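Local atomic coordinates of uncharacterized protein (Corynebacterium diphtheriae, PDB entry 3LMM), a protein that is uncharacterised but probably acts as a transcriptional regulator, joining an AlbA-type Schlafen domain and a RecG C-terminal-like ATPase-related domain to regions of helix-turn-helix type. Residues V376-I384 and Q427-Y437; V293-A304 and T403-V411. One frame throughout, in Å; residues are numbered along the deposited sequence.

Contact 1 of 2, residues V376-I384 and Q427-Y437; sequences VDRMYQAMI and QDDYRIAIVLY
Asp-377 lies over one face of the Tyr-430 ring, its CB 3.9 Å from the ring centroid and close to the ring normal, a CH-pi contact. Its carboxylate continues across the same face, stacked with the two planes 5° apart, and CG stands 3.7 Å from Tyr-430 CZ. The ring reaches this place because its CG is anti to the backbone N (chi1 174°), which carries it towards helix 373-385. Ile-434 CG1 lies over the opposite face, so the flat phenol is held between an acidic group and an aliphatic one. At the ring's edge sit the CB atoms of Tyr-380 and Gln-381. Ile-384 spreads two branches: CG2 comes 3.6 Å from Ala-433 O, while CD1 meets Ile-434 CD1 at 4.0 Å and Tyr-437 CB at 3.9 Å. The small Ala-433 suits the place where Gln-381 NE2 passes its CB at 3.6 Å. Behind this shell, Asp-429 caps helix 430-441, OD2 accepting from Arg-431 N. Leu-454 touches Tyr-430 and Ile-434 from helix 447-454. The two helical segments cross at 51°, a helix-helix packing that joins the RecG C-terminal-like region to the DUF5635 region, a family of the helix-turn-helix clan.

Contact 2 of 2, residues V293-A304 and T403-V411; sequences VPEIPRLAVREA and TTLVGGRPV
Helix 298-311 packs on the six-stranded mixed sheet through strand 400-406, an alpha/beta layer in which the short helix and strand segments run nearly antiparallel, 169° apart, with their axes 10.0 Å from each other. Leu-405 carries the layer contact. Its CB is directed toward the helix, and the CD2 methyl comes 3.8 Å from Ala-300 CB and 3.6 Å from Ala-300 O. Ala-304 CB and Ile-296 CD1 also approach that same methyl, so one leucine branch meets both the helix and the turn leading into it. Ala-300 suits its place because its single methyl lets the leucine come up to the helix backbone, and Ala-304 offers another small methyl. Beyond the end of the strand, Gly-407, with no side chain, lets Ile-296 CG2 lie against its CA at 3.3 Å. With CG1 between the backbone N and the carbonyl carbon (chi1 65°), Ile-296 sends CD1 on towards Leu-405. Val-293 CG1 adds a looser touch on Pro-410 CD. Gly-408 N donates to Glu-295 O, though the modelled distance is too short to be taken literally; glycine here fits an unusual backbone conformation (phi 118°). The carboxylate of Glu-295 turns elsewhere, to Ser-329 and Lys-280. The chemistry implies a largely apolar helix-to-sheet interface, with Gly-407 allowing close approach at the loop end and one main-chain bond there, modelled too short to be judged closely.

How the contacts relate
Contact 2 is the more deeply buried of the two, most of its touching residues lying in the interior, whereas contact 1 is partly buried. They share no helix or strand, but helix 373-385 of contact 1 also touches helix 298-311 of contact 2 through Met-379 and Met-383, both selenomethionine: Met-379 CG lies 3.8 Å from Ala-300 O, and Met-383 SE is 3.8 Å from Pro-297 CG. That helix therefore sits between the layer on the sheet and helix 430-441. Chemistry follows place: contact 2 combines aliphatic packing with a main-chain hydrogen bond at a glycine loop, while contact 1 rests on side-chain stacking over a tyrosine and aliphatic contacts between two helices.

Contact 1 of 2, residues V376-I384 and Q427-Y437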
loop_
_atom_site.group_PDB
_atom_site.type_symbol
_atom_site.label_atom_id
_atom_site.label_comp_id
_atom_site.label_asym_id
_atom_site.label_seq_id
_atom_site.Cartn_x
_atom_site.Cartn_y
_atom_site.Cartn_z
ATOM N N VAL A 376 3.569 -3.405 4.342
ATOM C CA VAL A 376 3.262 -4.184 5.528
ATOM C C VAL A 376 2.850 -5.630 5.200
ATOM O O VAL A 376 3.211 -6.553 5.929
ATOM C CB VAL A 376 2.151 -3.510 6.335
ATOM C CG1 VAL A 376 0.945 -3.256 5.440
ATOM C CG2 VAL A 376 1.770 -4.389 7.510
ATOM N N ASP A 377 2.102 -5.825 4.112
ATOM C CA ASP A 377 1.660 -7.167 3.714
ATOM C C ASP A 377 2.832 -8.072 3.308
ATOM O O ASP A 377 2.867 -9.245 3.677
ATOM C CB ASP A 377 0.648 -7.100 2.558
ATOM C CG ASP A 377 -0.715 -6.546 2.983
ATOM O OD1 ASP A 377 -1.596 -6.420 2.099
ATOM O OD2 ASP A 377 -0.920 -6.235 4.184
ATOM N N ARG A 378 3.781 -7.544 2.539
ATOM C CA ARG A 378 4.931 -8.339 2.131
ATOM C C ARG A 378 5.745 -8.650 3.365
ATOM O O ARG A 378 6.405 -9.685 3.441
ATOM C CB ARG A 378 5.788 -7.571 1.133
ATOM C CG ARG A 378 5.135 -7.443 -0.217
ATOM C CD ARG A 378 6.022 -6.695 -1.180
ATOM N NE ARG A 378 7.397 -7.189 -1.173
ATOM C CZ ARG A 378 8.345 -6.732 -1.986
ATOM N NH1 ARG A 378 9.576 -7.220 -1.925
ATOM N NH2 ARG A 378 8.055 -5.786 -2.871
HETATM N N MSE A 379 5.697 -7.743 4.333
HETATM C CA MSE A 379 6.425 -7.940 5.572
HETATM C C MSE A 379 5.798 -9.141 6.262
HETATM O O MSE A 379 6.470 -10.136 6.500
HETATM C CB MSE A 379 6.318 -6.698 6.458
HETATM C CG MSE A 379 7.155 -6.783 7.729
HETATM SE SE MSE A 379 6.966 -5.238 8.897
HETATM C CE MSE A 379 5.146 -5.521 9.452
ATOM N N TYR A 380 4.507 -9.050 6.565
ATOM C CA TYR A 380 3.808 -10.151 7.207
ATOM C C TYR A 380 4.117 -11.453 6.491
ATOM O O TYR A 380 4.569 -12.412 7.108
ATOM C CB TYR A 380 2.312 -9.912 7.167
ATOM C CG TYR A 380 1.781 -9.265 8.404
ATOM C CD1 TYR A 380 0.909 -9.956 9.247
ATOM C CD2 TYR A 380 2.131 -7.958 8.729
ATOM C CE1 TYR A 380 0.389 -9.363 10.382
ATOM C CE2 TYR A 380 1.624 -7.351 9.862
ATOM C CZ TYR A 380 0.748 -8.055 10.687
ATOM O OH TYR A 380 0.210 -7.443 11.803
ATOM N N GLN A 381 3.864 -11.477 5.187
ATOM C CA GLN A 381 4.128 -12.656 4.372
ATOM C C GLN A 381 5.532 -13.210 4.639
ATOM O O GLN A 381 5.680 -14.357 5.057
ATOM C CB GLN A 381 3.959 -12.310 2.882
ATOM C CG GLN A 381 5.126 -12.714 1.963
ATOM C CD GLN A 381 5.176 -14.203 1.657
ATOM O OE1 GLN A 381 6.247 -14.754 1.402
ATOM N NE2 GLN A 381 4.015 -14.854 1.657
ATOM N N ALA A 382 6.554 -12.393 4.406
ATOM C CA ALA A 382 7.930 -12.818 4.614
ATOM C C ALA A 382 8.117 -13.535 5.951
ATOM O O ALA A 382 8.900 -14.479 6.041
ATOM C CB ALA A 382 8.863 -11.626 4.520
HETATM N N MSE A 383 7.403 -13.105 6.988
HETATM C CA MSE A 383 7.530 -13.753 8.290
HETATM C C MSE A 383 6.851 -15.106 8.266
HETATM O O MSE A 383 7.478 -16.132 8.486
HETATM C CB MSE A 383 6.915 -12.888 9.398
HETATM C CG MSE A 383 7.630 -11.552 9.618
HETATM SE SE MSE A 383 9.555 -11.715 10.004
HETATM C CE MSE A 383 9.400 -12.685 11.680
ATOM N N ILE A 384 5.557 -15.100 7.996
ATOM C CA ILE A 384 4.786 -16.325 7.937
ATOM C C ILE A 384 5.497 -17.387 7.083
ATOM O O ILE A 384 5.739 -18.506 7.550
ATOM C CB ILE A 384 3.376 -16.020 7.380
ATOM C CG1 ILE A 384 2.643 -15.117 8.366
ATOM C CG2 ILE A 384 2.589 -17.288 7.161
ATOM C CD1 ILE A 384 1.290 -14.690 7.913
ATOM N N GLN A 427 3.286 -19.162 -4.064
ATOM C CA GLN A 427 4.115 -19.344 -2.884
ATOM C C GLN A 427 4.258 -18.066 -2.065
ATOM O O GLN A 427 3.929 -18.025 -0.879
ATOM C CB GLN A 427 5.493 -19.859 -3.303
ATOM C CG GLN A 427 5.425 -21.083 -4.199
ATOM C CD GLN A 427 6.734 -21.854 -4.258
ATOM O OE1 GLN A 427 7.785 -21.355 -3.847
ATOM N NE2 GLN A 427 6.677 -23.082 -4.779
ATOM N N ASP A 428 4.743 -17.014 -2.701
ATOM C CA ASP A 428 4.926 -15.747 -2.008
ATOM C C ASP A 428 3.646 -14.894 -2.015
ATOM O O ASP A 428 3.705 -13.663 -1.933
ATOM C CB ASP A 428 6.073 -14.983 -2.659
ATOM C CG ASP A 428 5.800 -14.661 -4.111
ATOM O OD1 ASP A 428 5.571 -15.602 -4.911
ATOM O OD2 ASP A 428 5.819 -13.460 -4.459
ATOM N N ASP A 429 2.493 -15.555 -2.099
ATOM C CA ASP A 429 1.215 -14.855 -2.110
ATOM C C ASP A 429 0.708 -14.591 -0.698
ATOM O O ASP A 429 0.549 -15.509 0.105
ATOM C CB ASP A 429 0.175 -15.656 -2.902
ATOM C CG ASP A 429 -1.163 -14.933 -3.015
ATOM O OD1 ASP A 429 -1.882 -15.156 -4.015
ATOM O OD2 ASP A 429 -1.511 -14.152 -2.105
ATOM N N TYR A 430 0.447 -13.318 -0.416
ATOM C CA TYR A 430 -0.032 -12.878 0.889
ATOM C C TYR A 430 -1.309 -13.566 1.340
ATOM O O TYR A 430 -1.451 -13.876 2.525
ATOM C CB TYR A 430 -0.242 -11.360 0.888
ATOM C CG TYR A 430 -0.868 -10.805 2.152
ATOM C CD1 TYR A 430 -2.152 -10.253 2.128
ATOM C CD2 TYR A 430 -0.170 -10.797 3.362
ATOM C CE1 TYR A 430 -2.728 -9.696 3.279
ATOM C CE2 TYR A 430 -0.740 -10.246 4.520
ATOM C CZ TYR A 430 -2.020 -9.692 4.469
ATOM O OH TYR A 430 -2.598 -9.109 5.586
ATOM N N ARG A 431 -2.236 -13.807 0.414
ATOM C CA ARG A 431 -3.496 -14.460 0.783
ATOM C C ARG A 431 -3.308 -15.880 1.269
ATOM O O ARG A 431 -3.770 -16.236 2.354
ATOM C CB ARG A 431 -4.493 -14.480 -0.377
ATOM C CG ARG A 431 -4.960 -13.129 -0.792
ATOM C CD ARG A 431 -4.464 -12.867 -2.175
ATOM N NE ARG A 431 -5.439 -13.240 -3.186
ATOM C CZ ARG A 431 -5.156 -13.349 -4.479
ATOM N NH1 ARG A 431 -3.919 -13.129 -4.907
ATOM N NH2 ARG A 431 -6.112 -13.647 -5.351
ATOM N N ILE A 432 -2.637 -16.703 0.474
ATOM C CA ILE A 432 -2.454 -18.066 0.911
ATOM C C ILE A 432 -1.587 -18.073 2.178
ATOM O O ILE A 432 -1.645 -19.011 2.962
ATOM C CB ILE A 432 -1.867 -18.957 -0.225
ATOM C CG1 ILE A 432 -0.438 -18.552 -0.526
ATOM C CG2 ILE A 432 -2.740 -18.865 -1.469
ATOM C CD1 ILE A 432 0.569 -19.087 0.495
ATOM N N ALA A 433 -0.808 -17.014 2.399
ATOM C CA ALA A 433 0.033 -16.940 3.600
ATOM C C ALA A 433 -0.849 -16.755 4.838
ATOM O O ALA A 433 -0.716 -17.468 5.832
ATOM C CB ALA A 433 1.023 -15.785 3.488
ATOM N N ILE A 434 -1.758 -15.792 4.771
ATOM C CA ILE A 434 -2.652 -15.546 5.887
ATOM C C ILE A 434 -3.524 -16.772 6.100
ATOM O O ILE A 434 -3.643 -17.274 7.217
ATOM C CB ILE A 434 -3.560 -14.334 5.621
ATOM C CG1 ILE A 434 -2.711 -13.058 5.536
ATOM C CG2 ILE A 434 -4.622 -14.231 6.709
ATOM C CD1 ILE A 434 -2.020 -12.674 6.837
ATOM N N VAL A 435 -4.139 -17.255 5.027
ATOM C CA VAL A 435 -4.990 -18.426 5.163
ATOM C C VAL A 435 -4.211 -19.577 5.791
ATOM O O VAL A 435 -4.643 -20.119 6.804
ATOM C CB VAL A 435 -5.570 -18.883 3.823
ATOM C CG1 VAL A 435 -6.252 -20.228 3.992
ATOM C CG2 VAL A 435 -6.571 -17.860 3.335
ATOM N N LEU A 436 -3.070 -19.959 5.223
ATOM C CA LEU A 436 -2.328 -21.050 5.836
ATOM C C LEU A 436 -1.989 -20.737 7.297
ATOM O O LEU A 436 -2.033 -21.629 8.153
ATOM C CB LEU A 436 -1.049 -21.356 5.061
ATOM C CG LEU A 436 -1.317 -22.187 3.811
ATOM C CD1 LEU A 436 -0.053 -22.321 2.972
ATOM C CD2 LEU A 436 -1.840 -23.540 4.225
ATOM N N TYR A 437 -1.676 -19.482 7.603
ATOM C CA TYR A 437 -1.340 -19.170 8.984
ATOM C C TYR A 437 -2.521 -19.380 9.923
ATOM O O TYR A 437 -2.371 -20.021 10.958
ATOM C CB TYR A 437 -0.795 -17.741 9.118
ATOM C CG TYR A 437 -0.425 -17.371 10.549
ATOM C CD1 TYR A 437 -1.261 -16.556 11.317
ATOM C CD2 TYR A 437 0.736 -17.879 11.149
ATOM C CE1 TYR A 437 -0.961 -16.255 12.649
ATOM C CE2 TYR A 437 1.052 -17.588 12.484
ATOM C CZ TYR A 437 0.196 -16.774 13.228
ATOM O OH TYR A 437 0.496 -16.485 14.544
#

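Contact 2 of 2, residues V293-A304 and T403-V411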
loop_
_atom_site.group_PDB
_atom_site.type_symbol
_atom_site.label_atom_id
_atom_site.label_comp_id
_atom_site.label_asym_id
_atom_site.label_seq_id
_atom_site.Cartn_x
_atom_site.Cartn_y
_atom_site.Cartn_z
ATOM N N VAL A 293 20.782 -17.968 5.494
ATOM C CA VAL A 293 19.498 -17.311 5.780
ATOM C C VAL A 293 19.580 -16.392 7.010
ATOM O O VAL A 293 19.860 -16.858 8.116
ATOM C CB VAL A 293 18.418 -18.366 6.070
ATOM C CG1 VAL A 293 17.116 -17.693 6.404
ATOM C CG2 VAL A 293 18.280 -19.304 4.902
ATOM N N PRO A 294 19.315 -15.078 6.840
ATOM C CA PRO A 294 19.387 -14.177 8.006
ATOM C C PRO A 294 18.371 -14.464 9.133
ATOM O O PRO A 294 17.309 -15.040 8.895
ATOM C CB PRO A 294 19.223 -12.785 7.384
ATOM C CG PRO A 294 18.416 -13.045 6.154
ATOM C CD PRO A 294 18.987 -14.336 5.609
ATOM N N GLU A 295 18.722 -14.070 10.358
ATOM C CA GLU A 295 17.869 -14.270 11.527
ATOM C C GLU A 295 16.465 -13.798 11.250
ATOM O O GLU A 295 15.505 -14.317 11.805
ATOM C CB GLU A 295 18.393 -13.502 12.726
ATOM C CG GLU A 295 19.829 -13.752 13.083
ATOM C CD GLU A 295 19.978 -13.986 14.559
ATOM O OE1 GLU A 295 19.501 -15.054 15.015
ATOM O OE2 GLU A 295 20.541 -13.107 15.259
ATOM N N ILE A 296 16.346 -12.748 10.453
ATOM C CA ILE A 296 15.027 -12.272 10.057
ATOM C C ILE A 296 15.134 -11.749 8.636
ATOM O O ILE A 296 16.065 -11.019 8.297
ATOM C CB ILE A 296 14.433 -11.193 11.015
ATOM C CG1 ILE A 296 15.244 -9.920 10.993
ATOM C CG2 ILE A 296 14.373 -11.735 12.428
ATOM C CD1 ILE A 296 14.676 -8.881 11.962
ATOM N N PRO A 297 14.193 -12.148 7.774
ATOM C CA PRO A 297 14.199 -11.715 6.374
ATOM C C PRO A 297 14.479 -10.242 6.148
ATOM O O PRO A 297 13.733 -9.382 6.597
ATOM C CB PRO A 297 12.825 -12.141 5.876
ATOM C CG PRO A 297 11.991 -12.233 7.142
ATOM C CD PRO A 297 12.949 -12.860 8.105
ATOM N N ARG A 298 15.565 -9.969 5.435
ATOM C CA ARG A 298 15.974 -8.605 5.126
ATOM C C ARG A 298 14.791 -7.678 4.807
ATOM O O ARG A 298 14.656 -6.596 5.391
ATOM C CB ARG A 298 16.959 -8.630 3.959
ATOM C CG ARG A 298 18.258 -9.330 4.309
ATOM C CD ARG A 298 19.192 -8.378 5.010
ATOM N NE ARG A 298 20.092 -9.046 5.951
ATOM C CZ ARG A 298 21.072 -9.873 5.603
ATOM N NH1 ARG A 298 21.832 -10.426 6.543
ATOM N NH2 ARG A 298 21.286 -10.149 4.321
ATOM N N LEU A 299 13.934 -8.113 3.890
ATOM C CA LEU A 299 12.764 -7.339 3.495
ATOM C C LEU A 299 11.958 -6.903 4.706
ATOM O O LEU A 299 11.641 -5.721 4.868
ATOM C CB LEU A 299 11.865 -8.180 2.607
ATOM C CG LEU A 299 10.626 -7.425 2.156
ATOM C CD1 LEU A 299 11.011 -6.449 1.043
ATOM C CD2 LEU A 299 9.588 -8.414 1.670
ATOM N N ALA A 300 11.610 -7.873 5.544
ATOM C CA ALA A 300 10.838 -7.594 6.740
ATOM C C ALA A 300 11.473 -6.446 7.530
ATOM O O ALA A 300 10.778 -5.528 7.956
ATOM C CB ALA A 300 10.747 -8.844 7.593
ATOM N N VAL A 301 12.793 -6.486 7.705
ATOM C CA VAL A 301 13.493 -5.436 8.448
ATOM C C VAL A 301 13.395 -4.069 7.775
ATOM O O VAL A 301 12.905 -3.113 8.366
ATOM C CB VAL A 301 14.985 -5.767 8.631
ATOM C CG1 VAL A 301 15.654 -4.691 9.467
ATOM C CG2 VAL A 301 15.132 -7.111 9.291
ATOM N N ARG A 302 13.875 -3.973 6.543
ATOM C CA ARG A 302 13.821 -2.712 5.833
ATOM C C ARG A 302 12.377 -2.209 5.739
ATOM O O ARG A 302 12.119 -1.007 5.812
ATOM C CB ARG A 302 14.438 -2.879 4.444
ATOM C CG ARG A 302 14.525 -1.614 3.616
ATOM C CD ARG A 302 15.276 -1.878 2.319
ATOM N NE ARG A 302 14.754 -3.046 1.597
ATOM C CZ ARG A 302 15.245 -4.286 1.691
ATOM N NH1 ARG A 302 16.284 -4.535 2.483
ATOM N NH2 ARG A 302 14.702 -5.280 0.989
ATOM N N GLU A 303 11.423 -3.119 5.602
ATOM C CA GLU A 303 10.036 -2.686 5.500
ATOM C C GLU A 303 9.619 -1.991 6.790
ATOM O O GLU A 303 9.002 -0.930 6.751
ATOM C CB GLU A 303 9.121 -3.877 5.212
ATOM C CG GLU A 303 7.804 -3.496 4.526
ATOM C CD GLU A 303 7.974 -3.011 3.077
ATOM O OE1 GLU A 303 8.507 -3.778 2.240
ATOM O OE2 GLU A 303 7.561 -1.864 2.767
ATOM N N ALA A 304 9.978 -2.589 7.927
ATOM C CA ALA A 304 9.664 -2.043 9.253
ATOM C C ALA A 304 10.360 -0.702 9.472
ATOM O O ALA A 304 9.826 0.184 10.131
ATOM C CB ALA A 304 10.102 -3.031 10.333
ATOM N N THR A 403 6.742 -1.848 16.421
ATOM C CA THR A 403 6.566 -3.014 15.575
ATOM C C THR A 403 7.603 -4.009 16.057
ATOM O O THR A 403 8.762 -3.654 16.268
ATOM C CB THR A 403 6.803 -2.659 14.088
ATOM O OG1 THR A 403 5.796 -1.739 13.628
ATOM C CG2 THR A 403 6.763 -3.911 13.218
ATOM N N THR A 404 7.175 -5.246 16.279
ATOM C CA THR A 404 8.082 -6.284 16.779
ATOM C C THR A 404 8.166 -7.451 15.794
ATOM O O THR A 404 7.150 -8.036 15.399
ATOM C CB THR A 404 7.600 -6.847 18.128
ATOM O OG1 THR A 404 6.422 -6.136 18.531
ATOM C CG2 THR A 404 8.674 -6.698 19.178
ATOM N N LEU A 405 9.392 -7.791 15.416
ATOM C CA LEU A 405 9.661 -8.888 14.499
ATOM C C LEU A 405 10.440 -9.959 15.220
ATOM O O LEU A 405 11.575 -9.715 15.615
ATOM C CB LEU A 405 10.497 -8.402 13.318
ATOM C CG LEU A 405 9.700 -7.892 12.131
ATOM C CD1 LEU A 405 8.736 -6.838 12.595
ATOM C CD2 LEU A 405 10.641 -7.348 11.087
ATOM N N VAL A 406 9.851 -11.136 15.395
ATOM C CA VAL A 406 10.571 -12.226 16.059
ATOM C C VAL A 406 11.068 -13.263 15.040
ATOM O O VAL A 406 10.272 -14.000 14.465
ATOM C CB VAL A 406 9.690 -12.946 17.099
ATOM C CG1 VAL A 406 10.337 -14.259 17.494
ATOM C CG2 VAL A 406 9.497 -12.070 18.328
ATOM N N GLY A 407 12.382 -13.328 14.829
ATOM C CA GLY A 407 12.924 -14.269 13.859
ATOM C C GLY A 407 13.708 -15.469 14.368
ATOM O O GLY A 407 13.317 -16.140 15.321
ATOM N N GLY A 408 14.831 -15.743 13.717
ATOM C CA GLY A 408 15.645 -16.879 14.101
ATOM C C GLY A 408 15.742 -17.898 12.977
ATOM O O GLY A 408 15.505 -17.578 11.814
ATOM N N ARG A 409 16.099 -19.131 13.312
ATOM C CA ARG A 409 16.213 -20.159 12.290
ATOM C C ARG A 409 14.862 -20.464 11.656
ATOM O O ARG A 409 13.827 -20.460 12.327
ATOM C CB ARG A 409 16.801 -21.446 12.871
ATOM C CG ARG A 409 18.315 -21.462 12.937
ATOM C CD ARG A 409 18.842 -22.774 13.485
ATOM N NE ARG A 409 20.285 -22.838 13.340
ATOM C CZ ARG A 409 20.904 -23.092 12.193
ATOM N NH1 ARG A 409 20.196 -23.317 11.093
ATOM N NH2 ARG A 409 22.235 -23.101 12.141
ATOM N N PRO A 410 14.855 -20.726 10.341
ATOM C CA PRO A 410 13.587 -21.029 9.683
ATOM C C PRO A 410 13.122 -22.432 10.069
ATOM O O PRO A 410 13.923 -23.275 10.483
ATOM C CB PRO A 410 13.934 -20.900 8.203
ATOM C CG PRO A 410 15.369 -21.341 8.152
ATOM C CD PRO A 410 15.970 -20.697 9.371
ATOM N N VAL A 411 11.820 -22.664 9.956
ATOM C CA VAL A 411 11.247 -23.969 10.267
ATOM C C VAL A 411 11.122 -24.759 8.954
ATOM O O VAL A 411 10.226 -24.515 8.144
ATOM C CB VAL A 411 9.855 -23.821 10.984
ATOM C CG1 VAL A 411 8.932 -22.937 10.174
ATOM C CG2 VAL A 411 9.221 -25.189 11.192
#